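Local coordinates for ESX secretion system protein EccC (Thermomonospora curvata, PDB 4NH0) that forms part of the ESX type VII secretion system, which exports EsxA and EsxB, and has weak ATPase activity, possibly as the translocase subunit, at residues 692-697 against 770-775; 306-311 against 474-479; 1046-1051 against 1076-1081. All coordinates share one frame; numbering follows the deposited sequence.

Contact 1: 692-697 against 770-775; sequences YCLDFG and LVVDNW. With MG (magnesium ion), chain D.
Y692-L694 and L770-V772 run as adjacent parallel strands, their axes 4.5 Å apart and their N-to-C directions 17° apart, and their backbones are bonded from V771 N to Y692 O (2.9 Å), from L694 N to V771 O and from D773 N to L694 O (3.1 Å). On one face L694 and V772 lie side by side and point the same way, CD2 of L694 resting 4.0 Å from CG2 of V772. Helix 719-742 covers L694 and helix 784-795 covers L770, so branched aliphatic residues fit this buried layer. F696 packs near CG1 of V772 and on I722. On the other face SG of C693 meets CB of V771 at 4.0 Å, two compact groups side by side. Past L694 and V772 the contact turns polar. D773 holds its CG anti to the backbone N (chi1 -153°), which carries the carboxylate along G697 and beside that of D695, the two planes 37° apart. Backbone amides of G699 and L701, and weakly G697 N, hold the D695 carboxylate. N774 sits at the N-cap of the next helix, its OD1 bonding weakly to L776 N and T777 N. G697 binds magnesium through its O at 2.1 Å, as S670 does through its hydroxyl, whereas D773 OD1 stays 3.9 Å from the ion, as a second-shell group would. The hydrophobic strand followed at once by D773 is consistent with a Walker B element. N774, an uncharged amide, appears to occupy the place of E425 in the first domain, in keeping with a site that binds ATP but probably does not hydrolyse it.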
ATOM      1  N   TYR A 692      12.604   7.480  -2.229  1.00 36.96           N
ATOM      2  CA  TYR A 692      13.537   6.799  -3.115  1.00 42.48           C
ATOM      3  C   TYR A 692      13.022   5.394  -3.398  1.00 55.32           C
ATOM      4  O   TYR A 692      12.940   4.558  -2.499  1.00 49.11           O
ATOM      5  CB  TYR A 692      14.936   6.770  -2.500  1.00 35.41           C
ATOM      6  CG  TYR A 692      15.480   8.154  -2.236  1.00 37.22           C
ATOM      7  CD1 TYR A 692      15.239   8.800  -1.033  1.00 36.81           C
ATOM      8  CD2 TYR A 692      16.216   8.824  -3.201  1.00 41.36           C
ATOM      9  CE1 TYR A 692      15.725  10.069  -0.794  1.00 37.12           C
ATOM     10  CE2 TYR A 692      16.707  10.092  -2.971  1.00 47.81           C
ATOM     11  CZ  TYR A 692      16.458  10.710  -1.767  1.00 47.54           C
ATOM     12  OH  TYR A 692      16.945  11.972  -1.536  1.00 63.89           O
ATOM     13  N   CYS A 693      12.672   5.145  -4.655  1.00 55.20           N
ATOM     14  CA  CYS A 693      11.879   3.975  -5.002  1.00 49.66           C
ATOM     15  C   CYS A 693      12.636   2.907  -5.779  1.00 56.17           C
ATOM     16  O   CYS A 693      13.508   3.205  -6.594  1.00 61.62           O
ATOM     17  CB  CYS A 693      10.655   4.407  -5.807  1.00 64.73           C
ATOM     18  SG  CYS A 693       9.739   5.776  -5.072  1.00 65.75           S
ATOM     19  N   LEU A 694      12.286   1.656  -5.504  1.00 51.45           N
ATOM     20  CA  LEU A 694      12.770   0.514  -6.265  1.00 47.68           C
ATOM     21  C   LEU A 694      11.571  -0.169  -6.905  1.00 63.62           C
ATOM     22  O   LEU A 694      10.973  -1.065  -6.313  1.00 65.54           O
ATOM     23  CB  LEU A 694      13.533  -0.465  -5.370  1.00 55.08           C
ATOM     24  CG  LEU A 694      15.038  -0.273  -5.163  1.00 50.53           C
ATOM     25  CD1 LEU A 694      15.371   1.134  -4.716  1.00 51.05           C
ATOM     26  CD2 LEU A 694      15.556  -1.280  -4.154  1.00 50.39           C
ATOM     27  N   ASP A 695      11.208   0.264  -8.107  1.00 63.53           N
ATOM     28  CA  ASP A 695       9.987  -0.227  -8.732  1.00 62.46           C
ATOM     29  C   ASP A 695      10.154  -1.650  -9.242  1.00 67.59           C
ATOM     30  O   ASP A 695      10.629  -1.875 -10.348  1.00 76.99           O
ATOM     31  CB  ASP A 695       9.555   0.689  -9.875  1.00 76.80           C
ATOM     32  CG  ASP A 695       8.084   0.550 -10.206  1.00 82.64           C
ATOM     33  OD1 ASP A 695       7.514  -0.535  -9.972  1.00 82.55           O
ATOM     34  OD2 ASP A 695       7.489   1.533 -10.693  1.00 75.19           O
ATOM     35  N   PHE A 696       9.747  -2.611  -8.425  1.00 74.14           N
ATOM     36  CA  PHE A 696       9.805  -4.009  -8.814  1.00 76.62           C
ATOM     37  C   PHE A 696       8.408  -4.602  -9.027  1.00 83.48           C
ATOM     38  O   PHE A 696       8.256  -5.819  -9.096  1.00 81.21           O
ATOM     39  CB  PHE A 696      10.575  -4.824  -7.763  1.00 78.91           C
ATOM     40  CG  PHE A 696      12.056  -4.577  -7.771  1.00 80.50           C
ATOM     41  CD1 PHE A 696      12.687  -4.120  -8.916  1.00 78.89           C
ATOM     42  CD2 PHE A 696      12.820  -4.799  -6.634  1.00 75.23           C
ATOM     43  CE1 PHE A 696      14.055  -3.884  -8.924  1.00 72.66           C
ATOM     44  CE2 PHE A 696      14.180  -4.566  -6.643  1.00 67.14           C
ATOM     45  CZ  PHE A 696      14.795  -4.111  -7.785  1.00 66.60           C
ATOM     46  N   GLY A 697       7.399  -3.750  -9.187  1.00 85.25           N
ATOM     47  CA  GLY A 697       6.054  -4.241  -9.430  1.00 88.71           C
ATOM     48  C   GLY A 697       5.251  -3.499 -10.486  1.00 90.10           C
ATOM     49  O   GLY A 697       4.201  -2.937 -10.181  1.00 99.37           O
ATOM     50  N   LEU A 770      12.222   4.797   1.852  1.00 38.16           N
ATOM     51  CA  LEU A 770      12.734   3.857   0.862  1.00 41.47           C
ATOM     52  C   LEU A 770      11.629   2.906   0.423  1.00 54.44           C
ATOM     53  O   LEU A 770      11.166   2.076   1.204  1.00 59.10           O
ATOM     54  CB  LEU A 770      13.920   3.074   1.422  1.00 30.38           C
ATOM     55  CG  LEU A 770      14.516   2.002   0.511  1.00 41.79           C
ATOM     56  CD1 LEU A 770      15.092   2.628  -0.744  1.00 39.23           C
ATOM     57  CD2 LEU A 770      15.577   1.205   1.248  1.00 55.69           C
ATOM     58  N   VAL A 771      11.206   3.030  -0.831  1.00 48.59           N
ATOM     59  CA  VAL A 771      10.085   2.249  -1.337  1.00 42.80           C
ATOM     60  C   VAL A 771      10.534   1.099  -2.230  1.00 50.48           C
ATOM     61  O   VAL A 771      11.285   1.296  -3.184  1.00 69.36           O
ATOM     62  CB  VAL A 771       9.105   3.134  -2.127  1.00 40.23           C
ATOM     63  CG1 VAL A 771       7.876   2.337  -2.522  1.00 46.31           C
ATOM     64  CG2 VAL A 771       8.709   4.347  -1.305  1.00 36.61           C
ATOM     65  N   VAL A 772      10.070  -0.103  -1.910  1.00 53.39           N
ATOM     66  CA  VAL A 772      10.314  -1.275  -2.740  1.00 48.19           C
ATOM     67  C   VAL A 772       8.982  -1.892  -3.144  1.00 63.83           C
ATOM     68  O   VAL A 772       8.176  -2.256  -2.289  1.00 68.70           O
ATOM     69  CB  VAL A 772      11.176  -2.321  -2.015  1.00 57.28           C
ATOM     70  CG1 VAL A 772      11.363  -3.549  -2.886  1.00 58.98           C
ATOM     71  CG2 VAL A 772      12.521  -1.726  -1.635  1.00 61.49           C
ATOM     72  N   ASP A 773       8.750  -2.005  -4.447  1.00 65.99           N
ATOM     73  CA  ASP A 773       7.452  -2.439  -4.955  1.00 65.36           C
ATOM     74  C   ASP A 773       7.241  -3.946  -4.809  1.00 65.34           C
ATOM     75  O   ASP A 773       6.178  -4.386  -4.378  1.00 78.00           O
ATOM     76  CB  ASP A 773       7.296  -2.026  -6.417  1.00 68.85           C
ATOM     77  CG  ASP A 773       5.847  -1.837  -6.819  1.00 80.22           C
ATOM     78  OD1 ASP A 773       4.961  -2.381  -6.132  1.00 70.14           O
ATOM     79  OD2 ASP A 773       5.596  -1.146  -7.829  1.00 96.30           O
ATOM     80  N   ASN A 774       8.245  -4.736  -5.174  1.00 66.93           N
ATOM     81  CA  ASN A 774       8.157  -6.185  -5.029  1.00 70.12           C
ATOM     82  C   ASN A 774       9.356  -6.721  -4.268  1.00 74.20           C
ATOM     83  O   ASN A 774      10.426  -6.926  -4.839  1.00 84.83           O
ATOM     84  CB  ASN A 774       8.057  -6.855  -6.396  1.00 72.84           C
ATOM     85  CG  ASN A 774       7.592  -8.294  -6.324  1.00 68.64           C
ATOM     86  OD1 ASN A 774       7.796  -8.984  -5.327  1.00 66.15           O
ATOM     87  ND2 ASN A 774       6.966  -8.758  -7.399  1.00 82.11           N
ATOM     88  N   TRP A 775       9.163  -6.948  -2.974  1.00 64.28           N
ATOM     89  CA  TRP A 775      10.233  -7.403  -2.099  1.00 67.12           C
ATOM     90  C   TRP A 775      10.799  -8.746  -2.538  1.00 69.68           C
ATOM     91  O   TRP A 775      11.987  -9.012  -2.364  1.00 82.19           O
ATOM     92  CB  TRP A 775       9.731  -7.496  -0.662  1.00 65.16           C
ATOM     93  CG  TRP A 775      10.786  -7.914   0.308  1.00 62.74           C
ATOM     94  CD1 TRP A 775      10.977  -9.160   0.823  1.00 67.64           C
ATOM     95  CD2 TRP A 775      11.803  -7.084   0.876  1.00 53.12           C
ATOM     96  NE1 TRP A 775      12.048  -9.158   1.681  1.00 63.31           N
ATOM     97  CE2 TRP A 775      12.573  -7.894   1.731  1.00 62.13           C
ATOM     98  CE3 TRP A 775      12.136  -5.733   0.747  1.00 58.43           C
ATOM     99  CZ2 TRP A 775      13.655  -7.400   2.452  1.00 60.58           C
ATOM    100  CZ3 TRP A 775      13.209  -5.244   1.466  1.00 58.10           C
ATOM    101  CH2 TRP A 775      13.957  -6.076   2.304  1.00 66.77           C
TER
HETATM  102 MG    MG D1402       2.989  -4.088  -8.985  1.00 82.70          MG
HETATM  103  O   HOH W   1       1.704  -3.480 -10.455  1.00 77.95           O

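Contact 2: 306-311 against 474-479; sequences HGLCIG and SYRIGL
Y475 lays its ring flat over G307: CA of G307 stands 3.4 Å from the ring centroid, 12° off the ring normal, a CH-pi contact over the face. The torsion behind it is chi1 64°, which sets CG between the backbone N and the carbonyl carbon and folds the ring back across the neighbouring strand. G307 suits the spot because only hydrogens stand on its CA where the ring arrives. Further along the same face C309 and I477 pair through their CB atoms, 4.2 Å apart. I477 packs on L293, the leucine that Y475 also touches. L308 and R476 belong to the opposite face. There the aliphatic part of R476 passes L308 loosely, R476 CG 4.5 Å from L308 CD2, and its extended chain takes the guanidinium on to a salt bridge with D470. L479, its CG beside the backbone N (chi1 -55°), sets CB 3.9 Å from CA of G311, where the strand gives way to a loop. Five backbone bonds join the parallel strands, among them I477 N to L308 O (2.8 Å) and L479 N to I310 O (2.9 Å). On its far side 306-310 pairs with 452-458, so it is a central strand of the sheet. A central parallel strand running into G311, the first residue of the predicted ATP-binding loop, flanked by 473-479 and 452-458, is the arrangement of a RecA-like P-loop ATPase core, with the Walker A loop at the strand's C-terminal end.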
ATOM      1  N   HIS A 306     -44.927  -6.918  15.589  1.00 80.58           N
ATOM      2  CA  HIS A 306     -44.404  -7.543  14.380  1.00 74.97           C
ATOM      3  C   HIS A 306     -45.413  -8.482  13.729  1.00 73.38           C
ATOM      4  O   HIS A 306     -46.345  -8.954  14.378  1.00 77.52           O
ATOM      5  CB  HIS A 306     -43.120  -8.303  14.704  1.00 76.27           C
ATOM      6  CG  HIS A 306     -42.268  -7.625  15.730  1.00 74.40           C
ATOM      7  ND1 HIS A 306     -41.429  -6.575  15.426  1.00 66.19           N
ATOM      8  CD2 HIS A 306     -42.133  -7.841  17.060  1.00 73.43           C
ATOM      9  CE1 HIS A 306     -40.811  -6.176  16.523  1.00 78.49           C
ATOM     10  NE2 HIS A 306     -41.219  -6.928  17.528  1.00 82.51           N
ATOM     11  N   GLY A 307     -45.216  -8.751  12.442  1.00 68.58           N
ATOM     12  CA  GLY A 307     -46.123  -9.606  11.700  1.00 62.55           C
ATOM     13  C   GLY A 307     -45.496 -10.297  10.506  1.00 69.98           C
ATOM     14  O   GLY A 307     -44.348 -10.032  10.151  1.00 79.12           O
ATOM     15  N   LEU A 308     -46.263 -11.184   9.880  1.00 68.23           N
ATOM     16  CA  LEU A 308     -45.770 -11.986   8.767  1.00 66.58           C
ATOM     17  C   LEU A 308     -46.758 -12.003   7.605  1.00 70.15           C
ATOM     18  O   LEU A 308     -47.970 -12.041   7.809  1.00 71.05           O
ATOM     19  CB  LEU A 308     -45.479 -13.414   9.240  1.00 72.59           C
ATOM     20  CG  LEU A 308     -45.238 -14.503   8.195  1.00 58.40           C
ATOM     21  CD1 LEU A 308     -44.049 -15.359   8.582  1.00 68.18           C
ATOM     22  CD2 LEU A 308     -46.479 -15.366   8.041  1.00 82.68           C
ATOM     23  N   CYS A 309     -46.231 -11.976   6.384  1.00 75.06           N
ATOM     24  CA  CYS A 309     -47.062 -12.015   5.187  1.00 57.99           C
ATOM     25  C   CYS A 309     -46.565 -13.058   4.194  1.00 67.17           C
ATOM     26  O   CYS A 309     -45.400 -13.049   3.803  1.00 86.44           O
ATOM     27  CB  CYS A 309     -47.104 -10.642   4.518  1.00 58.30           C
ATOM     28  SG  CYS A 309     -47.835 -10.646   2.869  1.00 81.96           S
ATOM     29  N   ILE A 310     -47.456 -13.955   3.785  1.00 75.56           N
ATOM     30  CA  ILE A 310     -47.113 -14.987   2.816  1.00 69.77           C
ATOM     31  C   ILE A 310     -48.034 -14.907   1.606  1.00 66.30           C
ATOM     32  O   ILE A 310     -49.249 -14.778   1.748  1.00 78.63           O
ATOM     33  CB  ILE A 310     -47.196 -16.396   3.436  1.00 67.06           C
ATOM     34  CG1 ILE A 310     -46.202 -16.530   4.588  1.00 71.98           C
ATOM     35  CG2 ILE A 310     -46.928 -17.464   2.388  1.00 74.72           C
ATOM     36  CD1 ILE A 310     -44.765 -16.275   4.188  1.00 77.95           C
ATOM     37  N   GLY A 311     -47.449 -14.972   0.415  1.00 73.06           N
ATOM     38  CA  GLY A 311     -48.217 -14.935  -0.812  1.00 77.88           C
ATOM     39  C   GLY A 311     -47.401 -15.394  -2.001  1.00 87.27           C
ATOM     40  O   GLY A 311     -46.358 -14.820  -2.309  1.00 91.08           O
ATOM     41  N   SER A 474     -47.136 -11.380  15.691  1.00 86.03           N
ATOM     42  CA  SER A 474     -48.512 -11.247  16.152  1.00 68.00           C
ATOM     43  C   SER A 474     -49.516 -11.411  15.019  1.00 80.29           C
ATOM     44  O   SER A 474     -50.219 -12.418  14.947  1.00 95.37           O
ATOM     45  CB  SER A 474     -48.711  -9.896  16.835  1.00 78.40           C
ATOM     46  OG  SER A 474     -47.696  -9.660  17.794  1.00 92.16           O
ATOM     47  N   TYR A 475     -49.589 -10.419  14.137  1.00 74.44           N
ATOM     48  CA  TYR A 475     -50.533 -10.473  13.028  1.00 69.12           C
ATOM     49  C   TYR A 475     -49.963 -11.268  11.863  1.00 68.25           C
ATOM     50  O   TYR A 475     -48.752 -11.298  11.653  1.00 78.29           O
ATOM     51  CB  TYR A 475     -50.922  -9.063  12.569  1.00 73.88           C
ATOM     52  CG  TYR A 475     -49.792  -8.230  11.998  1.00 66.81           C
ATOM     53  CD1 TYR A 475     -48.959  -7.491  12.826  1.00 76.34           C
ATOM     54  CD2 TYR A 475     -49.577  -8.161  10.627  1.00 61.05           C
ATOM     55  CE1 TYR A 475     -47.939  -6.720  12.310  1.00 77.32           C
ATOM     56  CE2 TYR A 475     -48.555  -7.393  10.102  1.00 60.63           C
ATOM     57  CZ  TYR A 475     -47.739  -6.675  10.950  1.00 70.19           C
ATOM     58  OH  TYR A 475     -46.720  -5.909  10.436  1.00 62.16           O
ATOM     59  N   ARG A 476     -50.841 -11.926  11.115  1.00 63.06           N
ATOM     60  CA  ARG A 476     -50.421 -12.740   9.984  1.00 57.61           C
ATOM     61  C   ARG A 476     -51.328 -12.505   8.784  1.00 58.66           C
ATOM     62  O   ARG A 476     -52.537 -12.719   8.857  1.00 68.02           O
ATOM     63  CB  ARG A 476     -50.414 -14.223  10.368  1.00 75.30           C
ATOM     64  CG  ARG A 476     -49.362 -14.593  11.402  1.00 75.66           C
ATOM     65  CD  ARG A 476     -49.369 -16.079  11.708  1.00 79.72           C
ATOM     66  NE  ARG A 476     -48.412 -16.439  12.749  1.00 92.16           N
ATOM     67  CZ  ARG A 476     -48.299 -17.651  13.282  1.00110.51           C
ATOM     68  NH1 ARG A 476     -49.084 -18.640  12.872  1.00 96.42           N
ATOM     69  NH2 ARG A 476     -47.397 -17.878  14.226  1.00119.58           N
ATOM     70  N   ILE A 477     -50.739 -12.051   7.684  1.00 58.43           N
ATOM     71  CA  ILE A 477     -51.491 -11.814   6.460  1.00 58.52           C
ATOM     72  C   ILE A 477     -51.230 -12.926   5.455  1.00 64.42           C
ATOM     73  O   ILE A 477     -50.118 -13.068   4.948  1.00 74.93           O
ATOM     74  CB  ILE A 477     -51.134 -10.462   5.822  1.00 61.29           C
ATOM     75  CG1 ILE A 477     -51.462  -9.317   6.779  1.00 59.33           C
ATOM     76  CG2 ILE A 477     -51.878 -10.280   4.511  1.00 52.27           C
ATOM     77  CD1 ILE A 477     -51.264  -7.947   6.182  1.00 51.77           C
ATOM     78  N   GLY A 478     -52.260 -13.713   5.171  1.00 74.54           N
ATOM     79  CA  GLY A 478     -52.126 -14.831   4.261  1.00 70.74           C
ATOM     80  C   GLY A 478     -52.854 -14.627   2.949  1.00 74.02           C
ATOM     81  O   GLY A 478     -54.079 -14.721   2.885  1.00 80.89           O
ATOM     82  N   LEU A 479     -52.095 -14.341   1.897  1.00 64.35           N
ATOM     83  CA  LEU A 479     -52.652 -14.284   0.554  1.00 61.64           C
ATOM     84  C   LEU A 479     -52.758 -15.698  -0.000  1.00 81.54           C
ATOM     85  O   LEU A 479     -52.689 -16.668   0.753  1.00 88.03           O
ATOM     86  CB  LEU A 479     -51.791 -13.411  -0.357  1.00 75.54           C
ATOM     87  CG  LEU A 479     -51.530 -11.988   0.138  1.00 55.66           C
ATOM     88  CD1 LEU A 479     -50.754 -11.198  -0.898  1.00 67.28           C
ATOM     89  CD2 LEU A 479     -52.836 -11.293   0.476  1.00 68.50           C
TER

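Contact 3: 1046-1051 against 1076-1081; sequences DYEMVA and IARSMG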
ATOM      1  N   ASP A1046      50.261  -4.794 -21.015  1.00 67.84           N
ATOM      2  CA  ASP A1046      49.982  -5.824 -22.012  1.00 65.44           C
ATOM      3  C   ASP A1046      50.805  -7.081 -21.748  1.00 67.85           C
ATOM      4  O   ASP A1046      51.657  -7.458 -22.550  1.00 87.51           O
ATOM      5  CB  ASP A1046      50.252  -5.297 -23.423  1.00 71.21           C
ATOM      6  CG  ASP A1046      49.364  -4.126 -23.786  1.00 69.46           C
ATOM      7  OD1 ASP A1046      48.140  -4.215 -23.559  1.00 63.64           O
ATOM      8  OD2 ASP A1046      49.889  -3.114 -24.296  1.00 82.16           O
ATOM      9  N   TYR A1047      50.539  -7.723 -20.616  1.00 72.05           N
ATOM     10  CA  TYR A1047      51.303  -8.888 -20.187  1.00 69.60           C
ATOM     11  C   TYR A1047      51.066 -10.101 -21.080  1.00 75.71           C
ATOM     12  O   TYR A1047      51.909 -10.992 -21.161  1.00 88.55           O
ATOM     13  CB  TYR A1047      50.962  -9.234 -18.736  1.00 58.28           C
ATOM     14  CG  TYR A1047      51.728 -10.413 -18.179  1.00 65.10           C
ATOM     15  CD1 TYR A1047      53.036 -10.270 -17.740  1.00 56.14           C
ATOM     16  CD2 TYR A1047      51.139 -11.665 -18.083  1.00 79.31           C
ATOM     17  CE1 TYR A1047      53.740 -11.343 -17.229  1.00 63.63           C
ATOM     18  CE2 TYR A1047      51.834 -12.744 -17.572  1.00 77.84           C
ATOM     19  CZ  TYR A1047      53.134 -12.577 -17.146  1.00 76.62           C
ATOM     20  OH  TYR A1047      53.829 -13.649 -16.637  1.00 75.25           O
ATOM     21  N   GLU A1048      49.920 -10.135 -21.752  1.00 73.84           N
ATOM     22  CA  GLU A1048      49.589 -11.260 -22.616  1.00 70.01           C
ATOM     23  C   GLU A1048      50.501 -11.300 -23.838  1.00 77.53           C
ATOM     24  O   GLU A1048      50.685 -12.349 -24.452  1.00 79.05           O
ATOM     25  CB  GLU A1048      48.122 -11.197 -23.053  1.00 70.72           C
ATOM     26  CG  GLU A1048      47.812 -10.146 -24.112  1.00 81.88           C
ATOM     27  CD  GLU A1048      47.682  -8.747 -23.544  1.00 88.54           C
ATOM     28  OE1 GLU A1048      47.892  -8.571 -22.325  1.00 94.34           O
ATOM     29  OE2 GLU A1048      47.362  -7.822 -24.317  1.00 83.03           O
ATOM     30  N   MET A1049      51.077 -10.151 -24.179  1.00 80.59           N
ATOM     31  CA  MET A1049      51.959 -10.045 -25.333  1.00 72.73           C
ATOM     32  C   MET A1049      53.415 -10.275 -24.947  1.00 81.38           C
ATOM     33  O   MET A1049      54.282 -10.395 -25.810  1.00 99.89           O
ATOM     34  CB  MET A1049      51.803  -8.677 -25.998  1.00 71.96           C
ATOM     35  CG  MET A1049      50.452  -8.458 -26.659  1.00 72.08           C
ATOM     36  SD  MET A1049      50.091  -6.711 -26.918  1.00127.06           S
ATOM     37  CE  MET A1049      51.568  -6.186 -27.784  1.00 88.32           C
ATOM     38  N   VAL A1050      53.679 -10.335 -23.646  1.00 78.92           N
ATOM     39  CA  VAL A1050      55.032 -10.566 -23.153  1.00 84.97           C
ATOM     40  C   VAL A1050      55.139 -11.969 -22.558  1.00 96.59           C
ATOM     41  O   VAL A1050      56.228 -12.440 -22.231  1.00 95.81           O
ATOM     42  CB  VAL A1050      55.442  -9.509 -22.102  1.00 81.05           C
ATOM     43  CG1 VAL A1050      54.853  -9.845 -20.747  1.00 79.01           C
ATOM     44  CG2 VAL A1050      56.956  -9.398 -22.011  1.00 90.22           C
ATOM     45  N   ALA A1051      53.997 -12.637 -22.430  1.00 92.99           N
ATOM     46  CA  ALA A1051      53.958 -13.991 -21.889  1.00 93.61           C
ATOM     47  C   ALA A1051      53.949 -15.033 -23.002  1.00107.40           C
ATOM     48  O   ALA A1051      53.073 -15.896 -23.048  1.00107.45           O
ATOM     49  CB  ALA A1051      52.745 -14.167 -20.990  1.00 91.46           C
ATOM     50  N   ILE A1076      51.221  -5.170 -12.981  1.00 51.19           N
ATOM     51  CA  ILE A1076      50.964  -5.869 -14.233  1.00 54.15           C
ATOM     52  C   ILE A1076      49.542  -5.668 -14.752  1.00 64.21           C
ATOM     53  O   ILE A1076      48.579  -5.728 -13.990  1.00 59.38           O
ATOM     54  CB  ILE A1076      51.227  -7.383 -14.069  1.00 47.54           C
ATOM     55  CG1 ILE A1076      52.665  -7.631 -13.619  1.00 58.06           C
ATOM     56  CG2 ILE A1076      50.949  -8.128 -15.357  1.00 57.64           C
ATOM     57  CD1 ILE A1076      52.979  -9.085 -13.370  1.00 53.12           C
ATOM     58  N   ALA A1077      49.425  -5.424 -16.054  1.00 65.57           N
ATOM     59  CA  ALA A1077      48.130  -5.375 -16.720  1.00 53.03           C
ATOM     60  C   ALA A1077      48.065  -6.426 -17.821  1.00 68.01           C
ATOM     61  O   ALA A1077      48.995  -6.560 -18.615  1.00 82.25           O
ATOM     62  CB  ALA A1077      47.874  -3.999 -17.292  1.00 58.38           C
ATOM     63  N   ARG A1078      46.965  -7.170 -17.870  1.00 70.79           N
ATOM     64  CA  ARG A1078      46.802  -8.208 -18.877  1.00 70.34           C
ATOM     65  C   ARG A1078      45.424  -8.145 -19.522  1.00 71.70           C
ATOM     66  O   ARG A1078      44.440  -7.798 -18.870  1.00 69.42           O
ATOM     67  CB  ARG A1078      47.028  -9.591 -18.264  1.00 70.14           C
ATOM     68  CG  ARG A1078      47.119 -10.707 -19.291  1.00 74.27           C
ATOM     69  CD  ARG A1078      47.123 -12.080 -18.646  1.00 67.55           C
ATOM     70  NE  ARG A1078      47.215 -13.134 -19.651  1.00 76.53           N
ATOM     71  CZ  ARG A1078      46.246 -13.427 -20.511  1.00 75.02           C
ATOM     72  NH1 ARG A1078      45.110 -12.746 -20.490  1.00 80.68           N
ATOM     73  NH2 ARG A1078      46.412 -14.401 -21.394  1.00 77.00           N
ATOM     74  N   SER A1079      45.358  -8.485 -20.806  1.00 73.74           N
ATOM     75  CA  SER A1079      44.091  -8.525 -21.523  1.00 73.30           C
ATOM     76  C   SER A1079      43.177  -9.603 -20.956  1.00 76.45           C
ATOM     77  O   SER A1079      43.590 -10.409 -20.123  1.00 67.66           O
ATOM     78  CB  SER A1079      44.318  -8.766 -23.015  1.00 85.70           C
ATOM     79  OG  SER A1079      43.088  -8.800 -23.716  1.00 95.75           O
ATOM     80  N   MET A1080      41.934  -9.619 -21.421  1.00 76.81           N
ATOM     81  CA  MET A1080      40.935 -10.532 -20.887  1.00 72.41           C
ATOM     82  C   MET A1080      41.028 -11.921 -21.510  1.00 87.94           C
ATOM     83  O   MET A1080      40.767 -12.925 -20.849  1.00 87.48           O
ATOM     84  CB  MET A1080      39.536  -9.960 -21.102  1.00 85.72           C
ATOM     85  CG  MET A1080      38.468 -10.677 -20.317  1.00 97.86           C
ATOM     86  SD  MET A1080      38.869 -10.702 -18.565  1.00 74.12           S
ATOM     87  CE  MET A1080      37.781 -12.004 -18.014  1.00 87.04           C
ATOM     88  N   GLY A1081      41.404 -11.971 -22.784  1.00 94.80           N
ATOM     89  CA  GLY A1081      41.455 -13.220 -23.524  1.00 86.04           C
ATOM     90  C   GLY A1081      42.407 -14.252 -22.953  1.00 67.63           C
ATOM     91  O   GLY A1081      43.609 -14.016 -22.850  1.00 73.18           O
TER
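Two torsions bend E1048 back on R1078 and S1079: chi1 of 75° puts CG between its own backbone N and carbonyl carbon, and chi2 of -79° folds the chain, so that E1048 OE1 meets S1079 N at 3.0 Å. The amide comes from above the carboxylate plane. Y1047, with CG anti to the backbone N (chi1 -179°), brings its side chain obliquely across I1076. Y1047 CB lies 3.6 Å from I1076 CG2, and I1091 of helix 1090-1097 touches both residues. Y1047 N bonds to A1077 O at 2.8 Å; small A1077 also packs against the Walker A lysine K954. R1078 runs extended beside E1048, whose CB covers one guanidinium face. In the plane of that group, R1078 NH1 and NH2 together hold G1081 O at 3.1 and 3.2 Å. The opposite charges do not pair directly, OE1 of E1048 being 5.3 Å from NE of R1078. Their attraction is therefore probably a diffuse one, and the bonds each makes here go to backbone atoms: the glutamate ties the loop to S1079 of the other segment, and the arginine fixes the following turn. The loop that E1048 ties down begins at D1046, which touches the bound ATP and bonds to S982.

Overall arrangement
The three contacts sample the three FtsK domains in chain order, contact 2 in the first, contact 1 in the second and contact 3 in the third. Their centres lie 61 Å apart between contacts 2 and 1, 43 Å between 1 and 3 and 102 Å between 2 and 3, nearly the sum, so the domains are strung almost in line. None touches another; even contacts 1 and 3 leave about 26 Å between nearest atoms. Contacts 1 and 3 reach bound ATP through G697 and D1046. Contact 2 lies at a predicted ATP site; a sulfate, probably from the crystallisation liquor, is about 5 Å from the L479 side chain, and the inferred active-site residue E425 has its side chain about 8 Å from G311.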